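Local coordinates for protein exonuclease mut-7 homolog (Aedes aegypti, PDB 7JW2) that probably trims the 3' ends of AGO1-bound microRNAs as a magnesium-dependent 3'-5' exoribonuclease, this chain being its exonuclease domain, at residues Leu123-Leu128 against Phe190-Ile195; Ala198-Leu203 against Leu208-Ile213; Leu92-Ser97 against Gln149-Leu154. One frame throughout, in Å; residues are numbered along the deposited sequence.

Interaction 1 of 3, residues Leu123-Leu128 against Phe190-Ile195; sequences LDLQLL and FCLLEI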
loop_
_atom_site.group_PDB
_atom_site.type_symbol
_atom_site.label_atom_id
_atom_site.label_comp_id
_atom_site.label_asym_id
_atom_site.label_seq_id
_atom_site.Cartn_x
_atom_site.Cartn_y
_atom_site.Cartn_z
ATOM N N LEU A 123 6.682 22.544 3.561
ATOM C CA LEU A 123 6.540 23.991 3.647
ATOM C C LEU A 123 5.689 24.366 4.855
ATOM O O LEU A 123 4.526 23.960 4.956
ATOM C CB LEU A 123 5.906 24.553 2.384
ATOM C CG LEU A 123 5.662 26.066 2.473
ATOM C CD1 LEU A 123 6.990 26.824 2.488
ATOM C CD2 LEU A 123 4.784 26.532 1.327
ATOM N N ASP A 124 6.268 25.163 5.749
ATOM C CA ASP A 124 5.533 25.801 6.836
ATOM C C ASP A 124 4.815 27.028 6.285
ATOM O O ASP A 124 5.464 27.990 5.860
ATOM C CB ASP A 124 6.507 26.189 7.942
ATOM C CG ASP A 124 5.823 26.817 9.138
ATOM O OD1 ASP A 124 4.576 26.969 9.129
ATOM O OD2 ASP A 124 6.546 27.144 10.101
ATOM N N LEU A 125 3.479 27.012 6.289
ATOM C CA LEU A 125 2.760 28.159 5.735
ATOM C C LEU A 125 2.921 29.406 6.589
ATOM O O LEU A 125 2.738 30.515 6.070
ATOM C CB LEU A 125 1.276 27.840 5.554
ATOM C CG LEU A 125 0.987 26.902 4.373
ATOM C CD1 LEU A 125 -0.457 26.455 4.403
ATOM C CD2 LEU A 125 1.299 27.578 3.044
ATOM N N GLN A 126 3.261 29.256 7.873
ATOM C CA GLN A 126 3.561 30.439 8.677
ATOM C C GLN A 126 4.811 31.154 8.176
ATOM O O GLN A 126 4.894 32.384 8.264
ATOM C CB GLN A 126 3.719 30.053 10.146
ATOM C CG GLN A 126 3.673 31.245 11.099
ATOM C CD GLN A 126 3.526 30.825 12.543
ATOM O OE1 GLN A 126 4.039 29.787 12.951
ATOM N NE2 GLN A 126 2.830 31.642 13.332
ATOM N N LEU A 127 5.782 30.411 7.638
ATOM C CA LEU A 127 6.969 31.032 7.055
ATOM C C LEU A 127 6.638 31.740 5.749
ATOM O O LEU A 127 7.166 32.825 5.471
ATOM C CB LEU A 127 8.053 29.980 6.819
ATOM C CG LEU A 127 8.736 29.374 8.040
ATOM C CD1 LEU A 127 9.726 28.299 7.612
ATOM C CD2 LEU A 127 9.427 30.457 8.853
ATOM N N LEU A 128 5.781 31.135 4.925
ATOM C CA LEU A 128 5.337 31.795 3.706
ATOM C C LEU A 128 4.558 33.064 4.031
ATOM O O LEU A 128 4.742 34.096 3.379
ATOM C CB LEU A 128 4.491 30.831 2.874
ATOM C CG LEU A 128 3.855 31.354 1.584
ATOM C CD1 LEU A 128 4.910 31.688 0.528
ATOM C CD2 LEU A 128 2.847 30.342 1.040
ATOM N N PHE A 190 -7.215 20.079 4.808
ATOM C CA PHE A 190 -7.573 20.531 3.460
ATOM C C PHE A 190 -7.420 22.046 3.295
ATOM O O PHE A 190 -7.028 22.520 2.216
ATOM C CB PHE A 190 -9.002 20.115 3.107
ATOM C CG PHE A 190 -9.370 20.363 1.661
ATOM C CD1 PHE A 190 -10.013 21.533 1.285
ATOM C CD2 PHE A 190 -9.078 19.420 0.689
ATOM C CE1 PHE A 190 -10.352 21.763 -0.042
ATOM C CE2 PHE A 190 -9.415 19.632 -0.643
ATOM C CZ PHE A 190 -10.058 20.815 -1.006
ATOM N N CYS A 191 -7.720 22.823 4.334
ATOM C CA CYS A 191 -7.683 24.278 4.167
ATOM C C CYS A 191 -6.270 24.778 3.884
ATOM O O CYS A 191 -6.103 25.889 3.354
ATOM C CB CYS A 191 -8.285 24.974 5.398
ATOM S SG CYS A 191 -7.233 25.028 6.884
ATOM N N LEU A 192 -5.246 23.988 4.224
ATOM C CA LEU A 192 -3.880 24.388 3.909
ATOM C C LEU A 192 -3.668 24.442 2.404
ATOM O O LEU A 192 -2.962 25.335 1.906
ATOM C CB LEU A 192 -2.888 23.419 4.561
ATOM C CG LEU A 192 -3.070 23.218 6.068
ATOM C CD1 LEU A 192 -2.050 22.193 6.553
ATOM C CD2 LEU A 192 -2.947 24.538 6.821
ATOM N N LEU A 193 -4.299 23.522 1.661
ATOM C CA LEU A 193 -4.214 23.573 0.199
ATOM C C LEU A 193 -4.868 24.836 -0.330
ATOM O O LEU A 193 -4.316 25.509 -1.214
ATOM C CB LEU A 193 -4.879 22.351 -0.431
ATOM C CG LEU A 193 -4.280 20.978 -0.100
ATOM C CD1 LEU A 193 -5.308 19.906 -0.354
ATOM C CD2 LEU A 193 -3.036 20.715 -0.956
ATOM N N GLU A 194 -6.045 25.172 0.199
ATOM C CA GLU A 194 -6.747 26.380 -0.232
ATOM C C GLU A 194 -5.965 27.641 0.116
ATOM O O GLU A 194 -5.944 28.598 -0.671
ATOM C CB GLU A 194 -8.137 26.425 0.408
ATOM C CG GLU A 194 -8.988 25.201 0.133
ATOM C CD GLU A 194 -10.244 25.177 0.981
ATOM O OE1 GLU A 194 -10.122 25.076 2.220
ATOM O OE2 GLU A 194 -11.355 25.236 0.407
ATOM N N ILE A 195 -5.313 27.664 1.283
ATOM C CA ILE A 195 -4.472 28.801 1.655
ATOM C C ILE A 195 -3.310 28.959 0.677
ATOM O O ILE A 195 -3.051 30.058 0.170
ATOM C CB ILE A 195 -3.971 28.648 3.099
ATOM C CG1 ILE A 195 -5.100 28.941 4.092
ATOM C CG2 ILE A 195 -2.800 29.556 3.354
ATOM C CD1 ILE A 195 -4.772 28.481 5.493
#

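Interaction 2 of 3, residues Ala198-Leu203 against Leu208-Ile213; sequences AIEKQL and LDPNEI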
loop_
_atom_site.group_PDB
_atom_site.type_symbol
_atom_site.label_atom_id
_atom_site.label_comp_id
_atom_site.label_asym_id
_atom_site.label_seq_id
_atom_site.Cartn_x
_atom_site.Cartn_y
_atom_site.Cartn_z
ATOM N N ALA A 198 -4.409 30.415 -2.605
ATOM C CA ALA A 198 -4.735 31.841 -2.562
ATOM C C ALA A 198 -3.479 32.704 -2.543
ATOM O O ALA A 198 -3.426 33.754 -3.204
ATOM C CB ALA A 198 -5.606 32.135 -1.338
ATOM N N ILE A 199 -2.454 32.289 -1.798
ATOM C CA ILE A 199 -1.214 33.052 -1.744
ATOM C C ILE A 199 -0.494 33.005 -3.085
ATOM O O ILE A 199 0.020 34.023 -3.561
ATOM C CB ILE A 199 -0.320 32.543 -0.604
ATOM C CG1 ILE A 199 -1.018 32.799 0.741
ATOM C CG2 ILE A 199 1.036 33.231 -0.652
ATOM C CD1 ILE A 199 -0.239 32.341 1.949
ATOM N N GLU A 200 -0.438 31.826 -3.706
ATOM C CA GLU A 200 0.131 31.679 -5.045
ATOM C C GLU A 200 -0.499 32.667 -6.022
ATOM O O GLU A 200 0.207 33.367 -6.765
ATOM C CB GLU A 200 -0.084 30.235 -5.512
ATOM C CG GLU A 200 0.707 29.761 -6.711
ATOM C CD GLU A 200 0.568 28.253 -6.897
ATOM O OE1 GLU A 200 -0.577 27.749 -6.848
ATOM O OE2 GLU A 200 1.599 27.567 -7.068
ATOM N N LYS A 201 -1.834 32.736 -6.031
ATOM C CA LYS A 201 -2.527 33.606 -6.977
ATOM C C LYS A 201 -2.175 35.068 -6.744
ATOM O O LYS A 201 -1.994 35.832 -7.703
ATOM C CB LYS A 201 -4.038 33.394 -6.877
ATOM C CG LYS A 201 -4.536 32.163 -7.604
ATOM C CD LYS A 201 -5.994 31.879 -7.284
ATOM C CE LYS A 201 -6.509 30.656 -8.041
ATOM N NZ LYS A 201 -5.422 29.714 -8.436
ATOM N N GLN A 202 -2.056 35.482 -5.482
ATOM C CA GLN A 202 -1.754 36.884 -5.219
ATOM C C GLN A 202 -0.295 37.224 -5.517
ATOM O O GLN A 202 -0.004 38.338 -5.970
ATOM C CB GLN A 202 -2.130 37.235 -3.775
ATOM C CG GLN A 202 -1.631 38.588 -3.283
ATOM C CD GLN A 202 -2.237 39.779 -4.004
ATOM O OE1 GLN A 202 -1.703 40.880 -3.917
ATOM N NE2 GLN A 202 -3.358 39.571 -4.695
ATOM N N LEU A 203 0.633 36.287 -5.307
ATOM C CA LEU A 203 2.018 36.522 -5.713
ATOM C C LEU A 203 2.122 36.703 -7.221
ATOM O O LEU A 203 2.832 37.599 -7.702
ATOM C CB LEU A 203 2.908 35.370 -5.252
ATOM C CG LEU A 203 3.220 35.351 -3.760
ATOM C CD1 LEU A 203 3.887 34.011 -3.407
ATOM C CD2 LEU A 203 4.086 36.528 -3.340
ATOM N N LEU A 208 5.222 38.369 -9.107
ATOM C CA LEU A 208 6.261 37.540 -8.522
ATOM C C LEU A 208 6.030 36.092 -8.941
ATOM O O LEU A 208 4.937 35.722 -9.378
ATOM C CB LEU A 208 6.277 37.678 -6.995
ATOM C CG LEU A 208 6.685 39.066 -6.482
ATOM C CD1 LEU A 208 6.642 39.139 -4.951
ATOM C CD2 LEU A 208 8.060 39.461 -7.021
ATOM N N ASP A 209 7.085 35.281 -8.855
ATOM C CA ASP A 209 6.962 33.873 -9.214
ATOM C C ASP A 209 6.834 33.060 -7.940
ATOM O O ASP A 209 7.830 32.894 -7.221
ATOM C CB ASP A 209 8.157 33.389 -10.033
ATOM C CG ASP A 209 8.065 31.899 -10.389
ATOM O OD1 ASP A 209 7.159 31.185 -9.895
ATOM O OD2 ASP A 209 8.906 31.436 -11.186
ATOM N N PRO A 210 5.652 32.539 -7.626
ATOM C CA PRO A 210 5.511 31.752 -6.390
ATOM C C PRO A 210 6.401 30.510 -6.344
ATOM O O PRO A 210 6.843 30.130 -5.253
ATOM C CB PRO A 210 4.019 31.387 -6.379
ATOM C CG PRO A 210 3.573 31.519 -7.792
ATOM C CD PRO A 210 4.403 32.598 -8.400
ATOM N N ASN A 211 6.706 29.883 -7.489
ATOM C CA ASN A 211 7.589 28.717 -7.466
ATOM C C ASN A 211 9.010 29.109 -7.081
ATOM O O ASN A 211 9.721 28.342 -6.423
ATOM C CB ASN A 211 7.599 28.020 -8.828
ATOM C CG ASN A 211 6.334 27.273 -9.109
ATOM O OD1 ASN A 211 5.664 26.791 -8.187
ATOM N ND2 ASN A 211 5.999 27.134 -10.384
ATOM N N GLU A 212 9.461 30.286 -7.519
ATOM C CA GLU A 212 10.784 30.746 -7.119
ATOM C C GLU A 212 10.842 31.005 -5.620
ATOM O O GLU A 212 11.829 30.655 -4.957
ATOM C CB GLU A 212 11.145 32.007 -7.902
ATOM C CG GLU A 212 12.611 32.327 -7.940
ATOM C CD GLU A 212 12.919 33.423 -8.939
ATOM O OE1 GLU A 212 11.970 34.102 -9.388
ATOM O OE2 GLU A 212 14.108 33.604 -9.270
ATOM N N ILE A 213 9.786 31.610 -5.070
ATOM C CA ILE A 213 9.703 31.854 -3.634
ATOM C C ILE A 213 9.630 30.537 -2.868
ATOM O O ILE A 213 10.299 30.361 -1.846
ATOM C CB ILE A 213 8.502 32.769 -3.344
ATOM C CG1 ILE A 213 8.802 34.193 -3.845
ATOM C CG2 ILE A 213 8.182 32.774 -1.872
ATOM C CD1 ILE A 213 7.571 34.993 -4.203
HETATM O O HOH W 1 3.864 27.704 -6.272
#

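Interaction 3 of 3, residues Leu92-Ser97 against Gln149-Leu154; sequences LSFAPS and QNLANL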
loop_
_atom_site.group_PDB
_atom_site.type_symbol
_atom_site.label_atom_id
_atom_site.label_comp_id
_atom_site.label_asym_id
_atom_site.label_seq_id
_atom_site.Cartn_x
_atom_site.Cartn_y
_atom_site.Cartn_z
ATOM N N LEU A 92 2.333 20.573 2.629
ATOM C CA LEU A 92 1.923 21.820 3.265
ATOM C C LEU A 92 1.580 21.555 4.720
ATOM O O LEU A 92 0.993 20.520 5.041
ATOM C CB LEU A 92 0.709 22.421 2.566
ATOM C CG LEU A 92 0.846 22.726 1.085
ATOM C CD1 LEU A 92 -0.487 23.160 0.527
ATOM C CD2 LEU A 92 1.898 23.791 0.869
ATOM N N SER A 93 1.927 22.505 5.582
ATOM C CA SER A 93 1.748 22.359 7.021
ATOM C C SER A 93 1.656 23.750 7.627
ATOM O O SER A 93 1.901 24.755 6.959
ATOM C CB SER A 93 2.923 21.577 7.613
ATOM O OG SER A 93 4.117 22.334 7.426
ATOM N N PHE A 94 1.273 23.804 8.900
ATOM C CA PHE A 94 1.340 25.044 9.668
ATOM C C PHE A 94 2.136 24.757 10.934
ATOM O O PHE A 94 1.753 23.890 11.722
ATOM C CB PHE A 94 -0.063 25.580 9.996
ATOM C CG PHE A 94 -0.072 27.012 10.488
ATOM C CD1 PHE A 94 0.199 27.308 11.825
ATOM C CD2 PHE A 94 -0.349 28.060 9.617
ATOM C CE1 PHE A 94 0.190 28.633 12.270
ATOM C CE2 PHE A 94 -0.352 29.384 10.066
ATOM C CZ PHE A 94 -0.082 29.659 11.388
ATOM N N ALA A 95 3.257 25.453 11.104
ATOM C CA ALA A 95 4.181 25.216 12.208
ATOM C C ALA A 95 4.506 23.726 12.405
ATOM O O ALA A 95 4.300 23.180 13.477
ATOM C CB ALA A 95 3.632 25.816 13.496
ATOM N N PRO A 96 5.059 23.071 11.368
ATOM C CA PRO A 96 5.224 21.605 11.406
ATOM C C PRO A 96 6.172 21.097 12.481
ATOM O O PRO A 96 6.034 19.937 12.896
ATOM C CB PRO A 96 5.769 21.289 10.007
ATOM C CG PRO A 96 6.468 22.545 9.579
ATOM C CD PRO A 96 5.597 23.649 10.132
ATOM N N SER A 97 7.133 21.912 12.934
ATOM C CA SER A 97 8.127 21.437 13.898
ATOM C C SER A 97 7.481 20.885 15.157
ATOM O O SER A 97 8.007 19.948 15.766
ATOM C CB SER A 97 9.089 22.566 14.272
ATOM O OG SER A 97 9.992 22.833 13.216
ATOM N N GLN A 149 -0.873 35.676 14.174
ATOM C CA GLN A 149 -0.414 34.760 13.127
ATOM C C GLN A 149 -0.716 33.311 13.515
ATOM O O GLN A 149 0.169 32.515 13.831
ATOM C CB GLN A 149 1.069 34.971 12.845
ATOM C CG GLN A 149 1.388 36.283 12.141
ATOM C CD GLN A 149 2.709 36.247 11.393
ATOM O OE1 GLN A 149 2.874 36.917 10.371
ATOM N NE2 GLN A 149 3.657 35.457 11.894
ATOM N N ASN A 150 -2.003 32.976 13.478
ATOM C CA ASN A 150 -2.483 31.614 13.679
ATOM C C ASN A 150 -3.258 31.155 12.449
ATOM O O ASN A 150 -3.554 31.942 11.547
ATOM C CB ASN A 150 -3.349 31.509 14.944
ATOM C CG ASN A 150 -4.497 32.503 14.961
ATOM O OD1 ASN A 150 -5.289 32.587 14.019
ATOM N ND2 ASN A 150 -4.592 33.268 16.045
ATOM N N LEU A 151 -3.590 29.859 12.414
ATOM C CA LEU A 151 -4.216 29.301 11.218
ATOM C C LEU A 151 -5.617 29.865 11.004
ATOM O O LEU A 151 -6.019 30.119 9.861
ATOM C CB LEU A 151 -4.248 27.768 11.292
ATOM C CG LEU A 151 -4.951 27.071 10.127
ATOM C CD1 LEU A 151 -4.229 27.359 8.813
ATOM C CD2 LEU A 151 -5.061 25.561 10.362
ATOM N N ALA A 152 -6.373 30.084 12.082
ATOM C CA ALA A 152 -7.724 30.608 11.919
ATOM C C ALA A 152 -7.708 31.964 11.226
ATOM O O ALA A 152 -8.558 32.244 10.373
ATOM C CB ALA A 152 -8.414 30.716 13.278
ATOM N N ASN A 153 -6.745 32.811 11.569
ATOM C CA ASN A 153 -6.676 34.122 10.930
ATOM C C ASN A 153 -6.202 34.012 9.483
ATOM O O ASN A 153 -6.655 34.772 8.620
ATOM C CB ASN A 153 -5.768 35.047 11.734
ATOM C CG ASN A 153 -6.418 35.500 13.028
ATOM O OD1 ASN A 153 -7.628 35.359 13.201
ATOM N ND2 ASN A 153 -5.620 36.037 13.940
ATOM N N LEU A 154 -5.294 33.074 9.196
ATOM C CA LEU A 154 -4.860 32.881 7.815
ATOM C C LEU A 154 -6.005 32.386 6.940
ATOM O O LEU A 154 -6.107 32.756 5.764
ATOM C CB LEU A 154 -3.684 31.904 7.771
ATOM C CG LEU A 154 -2.968 31.807 6.430
ATOM C CD1 LEU A 154 -2.647 33.207 5.878
ATOM C CD2 LEU A 154 -1.706 30.961 6.589
#

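Interaction 1 of 3, residues Leu123-Leu128 against Phe190-Ile195
Leu125 does nearly all the work here, reaching with a single methyl, CD1, into the side of helix 179-205 where Leu192 and Ile195 lie one turn apart. With CG beside its own backbone N (chi1 -74°) and the chain extended beyond, Leu125 puts CD1 3.7 Å from Leu192 O. Leu125 CD1 also lies 3.9 Å from Leu192 CB, the two leucine side chains crossing obliquely. Ile195 comes in with its branch methyl: CG2 is 4.0 Å from Leu125 CD1. Leu125 is the first residue of helix 125-132, directly after the edge strand 122-124 of the sheet, and Asp124 caps that helix through OD1, which accepts from Gln126 N at 2.9 Å from above the carboxylate plane. OD1 also accepts from Ala95 N, so two backbone N-H groups grip one oxygen and fix the strand-to-helix turn. Tyr196 adds a further contact to Leu125 from the same long helix. Leu125 thus joins the edge of the sheet to the long helix 179-205 of this RNase H-like exonuclease domain. All three touching residues are buried, and one methyl packs on Leu192 CB, Ile195 CG2 and the flank of the Leu192 carbonyl, which implies cohesion by dispersion and exclusion of water, without a directional bond between the segments.

Interaction 2 of 3, residues Ala198-Leu203 against Leu208-Ile213
Two consecutive helices, 179-205 and 210-217, are joined by a short turn and pack across each other at this end of the domain. The turn is tied by Leu208 N, which donates to Leu203 O at 2.9 Å with an N-H...O angle of 157°. Leu203 is the apolar centre. Its CD2 packs on Leu208 CD1, and it meets Ile213 tip to tip, Leu203 CD1 to Ile213 CD1 being 3.9 Å. Leu203 also slides past Pro210 in the opposite direction, CD1 beside the ring CB at 4.0 Å. Pro210, first residue of the second helix, is also met by Glu200, whose CG lies 3.5 Å from Pro210 CG, the side chains crossing at about a right angle. Glu200 holds CG opposite its backbone N (chi1 -165°) and then runs extended, which brings the carboxylate near Asn211. A water donates to Asn211 OD1 at 2.8 Å; its link to Glu200 is too short to be trusted. Ahead of Pro210, Asp209 OD1 caps the helix by accepting Asn211 N at 2.8 Å. The chemistry implies an apolar joint centred on Leu203 and Ile213, closed at the turn by one backbone bond and flanked by the polar Glu200 and Asn211.

Interaction 3 of 3, residues Leu92-Ser97 against Gln149-Leu154
Phe94 leaves the end of strand 90-93 and lays its ring against the first turn of helix 151-159, meeting Leu151 over one face. Starting at CB, the bond from the backbone already points toward that helix; CG stands opposite the backbone N (chi1 -166°), and chi2 of -82° turns the ring broadside to Leu151. Further out, CD2 meets the end of the leucine, with Leu151 CD1 4.0 Å away. Leu151 CB sits almost exactly above the ring centre, 4.2 Å from the centroid and only 8° off the normal, a clear CH-pi contact. The two side chains slide past each other in opposite directions, so the root of the leucine lies over the ring while its tip leads back toward the base of the phenylalanine. Next along the ring, Phe94 CE2 finds Leu154 CD2 at 4.1 Å, near the ring plane and one helical turn on from Leu151.

In this RNase H-like exonuclease fold the chain passes at Phe94 from a strand of the central sheet into helix 96-106, the region where DEDD exonucleases are expected to carry motif II, though no catalytic metal is part of this contact.

At the tip, Phe94 CZ comes within 3.7 Å of Leu151 N, which lies over the face, and CZ is equally near Asn150 C, which approaches obliquely. CZ also has Gln149 O at the ring edge, near its plane, and CE1 shares Leu151 N and that oxygen. The backbone that receives the tip is itself fixed by an N-cap: Asn150 OD1 accepts from Asn153 N at 2.9 Å, and the donor lies nearly along the C=O axis. Leu151 and Leu154 also rest on Ile195 of helix 179-205, and Gln126 of helix 125-132 touches Phe94.

In the fold
Interactions 1 and 3 are close neighbours, their centres about 7 Å apart, and they are joined through adjacent sheet strands: Leu125 N lies 2.8 Å from Ser93 O, a probable hydrogen bond. Both also draw on the same part of helix 179-205. Further along that helix comes interaction 2, centred about 12 Å from interaction 1; the two meet where Leu128 CD2 lies 3.8 Å from Ile199 CD1. Interactions 2 and 3 do not touch, with centres about 18 Å apart. As in other DEDD exonucleases, helix 179-205 probably carries the third acidic motif, just ahead of the part used by interaction 1, so interactions 1 and 3 probably lie near the catalytic site.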